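Local coordinates for protein 11S globulin subunit beta (Cucurbita maxima, PDB 2E9Q) that serves as a seed storage protein, a nutrient reservoir of the 11S globulin family built from cupin domains, at residues Thr106-Leu111 against Ala120-His125. Sequence-based numbering, arbitrary orientation.
Sequences TYQTDL and AFKDQH
Tyr107 and His125 are joined through their backbones: His125 N donates to Tyr107 O at 2.7 Å, and further along Thr109 N donates to Asp123 O at 2.8 Å. The same two oxygens also receive CA-H...O contacts, Tyr107 O from Gln124 CA (3.0 Å) and Asp123 O from Gln108 CA (3.1 Å).

One side-chain hydrogen bond joins the segments: Thr109 OG1 adds a second donor to Asp123 O at 3.1 Å, approaching from above the carbonyl plane. A chi1 of 36° sets this hydroxyl between its own backbone N and carbonyl carbon, turned to the neighbouring strand. A valine here would probably leave Asp123 O with the backbone amide as its one donor across the pair, a methyl replacing the hydroxyl beside it.

The two weakly bonded strands, 107-109 and 123-125, make a small antiparallel hairpin that projects from the N-terminal cupin domain; part of the connection joining its arms is not modelled. The carboxylate of Asp123 faces a second subunit, where it meets Lys440 in a salt bridge and Tyr441 in a hydrogen bond, so the hairpin also takes part in assembly.

Aliphatic packing covers the Gln108 side and runs on past the strand ends. Leu111 CD1 presses on Ala120 CB at 3.4 Å, tighter than usual, while CD2 of the same leucine touches Lys122 CG. The extended Lys122 chain runs across Gln108, with Lys122 CD 3.9 Å from Gln108 CB.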
loop_
_atom_site.group_PDB
_atom_site.type_symbol
_atom_site.label_atom_id
_atom_site.label_comp_id
_atom_site.label_asym_id
_atom_site.label_seq_id
_atom_site.Cartn_x
_atom_site.Cartn_y
_atom_site.Cartn_z
ATOM N N THR A 106 -18.472 21.701 -18.439
ATOM C CA THR A 106 -19.565 22.043 -19.338
ATOM C C THR A 106 -19.103 22.759 -20.604
ATOM O O THR A 106 -18.307 23.700 -20.546
ATOM C CB THR A 106 -20.605 22.931 -18.614
ATOM O OG1 THR A 106 -21.396 22.122 -17.731
ATOM C CG2 THR A 106 -21.505 23.633 -19.617
ATOM N N TYR A 107 -19.610 22.294 -21.741
ATOM C CA TYR A 107 -19.299 22.871 -23.044
ATOM C C TYR A 107 -20.591 22.905 -23.857
ATOM O O TYR A 107 -21.420 21.999 -23.752
ATOM C CB TYR A 107 -18.251 22.038 -23.783
ATOM C CG TYR A 107 -16.827 22.259 -23.321
ATOM C CD1 TYR A 107 -16.402 21.832 -22.062
ATOM C CD2 TYR A 107 -15.904 22.902 -24.145
ATOM C CE1 TYR A 107 -15.091 22.044 -21.633
ATOM C CE2 TYR A 107 -14.590 23.121 -23.731
ATOM C CZ TYR A 107 -14.190 22.691 -22.475
ATOM O OH TYR A 107 -12.894 22.910 -22.064
ATOM N N GLN A 108 -20.756 23.945 -24.671
ATOM C CA GLN A 108 -21.967 24.100 -25.473
ATOM C C GLN A 108 -21.666 24.035 -26.974
ATOM O O GLN A 108 -21.009 24.921 -27.519
ATOM C CB GLN A 108 -22.644 25.437 -25.114
ATOM C CG GLN A 108 -22.936 25.604 -23.615
ATOM C CD GLN A 108 -23.284 27.043 -23.209
ATOM O OE1 GLN A 108 -23.588 27.316 -22.041
ATOM N NE2 GLN A 108 -23.233 27.966 -24.170
ATOM N N THR A 109 -22.139 22.979 -27.637
ATOM C CA THR A 109 -21.911 22.826 -29.074
ATOM C C THR A 109 -22.802 23.781 -29.849
ATOM O O THR A 109 -24.015 23.567 -29.963
ATOM C CB THR A 109 -22.198 21.387 -29.574
ATOM O OG1 THR A 109 -23.317 20.840 -28.863
ATOM C CG2 THR A 109 -20.978 20.503 -29.395
ATOM N N ASP A 110 -22.173 24.827 -30.379
ATOM C CA ASP A 110 -22.829 25.885 -31.146
ATOM C C ASP A 110 -23.916 25.452 -32.118
ATOM O O ASP A 110 -24.125 24.260 -32.368
ATOM C CB ASP A 110 -21.777 26.687 -31.914
ATOM C CG ASP A 110 -20.376 26.139 -31.716
ATOM O OD1 ASP A 110 -19.801 26.356 -30.623
ATOM O OD2 ASP A 110 -19.862 25.482 -32.651
ATOM N N LEU A 111 -24.588 26.455 -32.676
ATOM C CA LEU A 111 -25.669 26.244 -33.625
ATOM C C LEU A 111 -25.151 25.999 -35.039
ATOM O O LEU A 111 -23.940 25.936 -35.274
ATOM C CB LEU A 111 -26.600 27.459 -33.628
ATOM C CG LEU A 111 -27.014 27.988 -32.251
ATOM C CD1 LEU A 111 -28.123 29.022 -32.423
ATOM C CD2 LEU A 111 -27.487 26.837 -31.366
ATOM N N ALA A 120 -31.799 26.203 -33.769
ATOM C CA ALA A 120 -30.888 26.967 -32.918
ATOM C C ALA A 120 -30.599 26.244 -31.596
ATOM O O ALA A 120 -30.423 26.881 -30.550
ATOM C CB ALA A 120 -31.473 28.351 -32.643
ATOM N N PHE A 121 -30.547 24.916 -31.644
ATOM C CA PHE A 121 -30.282 24.134 -30.447
ATOM C C PHE A 121 -28.795 24.016 -30.159
ATOM O O PHE A 121 -27.976 23.860 -31.066
ATOM C CB PHE A 121 -30.875 22.731 -30.575
ATOM C CG PHE A 121 -30.470 21.803 -29.460
ATOM C CD1 PHE A 121 -30.816 22.086 -28.142
ATOM C CD2 PHE A 121 -29.732 20.657 -29.727
ATOM C CE1 PHE A 121 -30.432 21.241 -27.103
ATOM C CE2 PHE A 121 -29.343 19.807 -28.694
ATOM C CZ PHE A 121 -29.694 20.100 -27.378
ATOM N N LYS A 122 -28.453 24.091 -28.881
ATOM C CA LYS A 122 -27.071 23.979 -28.446
ATOM C C LYS A 122 -27.015 22.897 -27.376
ATOM O O LYS A 122 -27.712 22.982 -26.365
ATOM C CB LYS A 122 -26.583 25.308 -27.867
ATOM C CG LYS A 122 -25.549 26.040 -28.714
ATOM C CD LYS A 122 -24.837 27.086 -27.869
ATOM C CE LYS A 122 -23.604 27.631 -28.566
ATOM N NZ LYS A 122 -22.788 28.474 -27.644
ATOM N N ASP A 123 -26.196 21.879 -27.611
ATOM C CA ASP A 123 -26.034 20.767 -26.678
ATOM C C ASP A 123 -24.950 21.102 -25.649
ATOM O O ASP A 123 -23.992 21.815 -25.946
ATOM C CB ASP A 123 -25.641 19.506 -27.458
ATOM C CG ASP A 123 -25.424 18.288 -26.560
ATOM O OD1 ASP A 123 -24.544 17.459 -26.894
ATOM O OD2 ASP A 123 -26.138 18.151 -25.539
ATOM N N GLN A 124 -25.108 20.597 -24.436
ATOM C CA GLN A 124 -24.117 20.830 -23.392
ATOM C C GLN A 124 -23.425 19.493 -23.113
ATOM O O GLN A 124 -24.100 18.500 -22.867
ATOM C CB GLN A 124 -24.803 21.348 -22.126
ATOM C CG GLN A 124 -23.850 21.868 -21.075
ATOM C CD GLN A 124 -24.550 22.759 -20.058
ATOM O OE1 GLN A 124 -25.378 22.293 -19.269
ATOM N NE2 GLN A 124 -24.230 24.053 -20.085
ATOM N N HIS A 125 -22.093 19.473 -23.148
ATOM C CA HIS A 125 -21.347 18.233 -22.926
ATOM C C HIS A 125 -19.870 18.436 -22.574
ATOM O O HIS A 125 -19.345 19.547 -22.600
ATOM C CB HIS A 125 -21.404 17.384 -24.185
ATOM C CG HIS A 125 -20.733 18.035 -25.348
ATOM N ND1 HIS A 125 -19.384 18.305 -25.362
ATOM C CD2 HIS A 125 -21.230 18.546 -26.497
ATOM C CE1 HIS A 125 -19.077 18.958 -26.467
ATOM N NE2 HIS A 125 -20.180 19.116 -27.174
#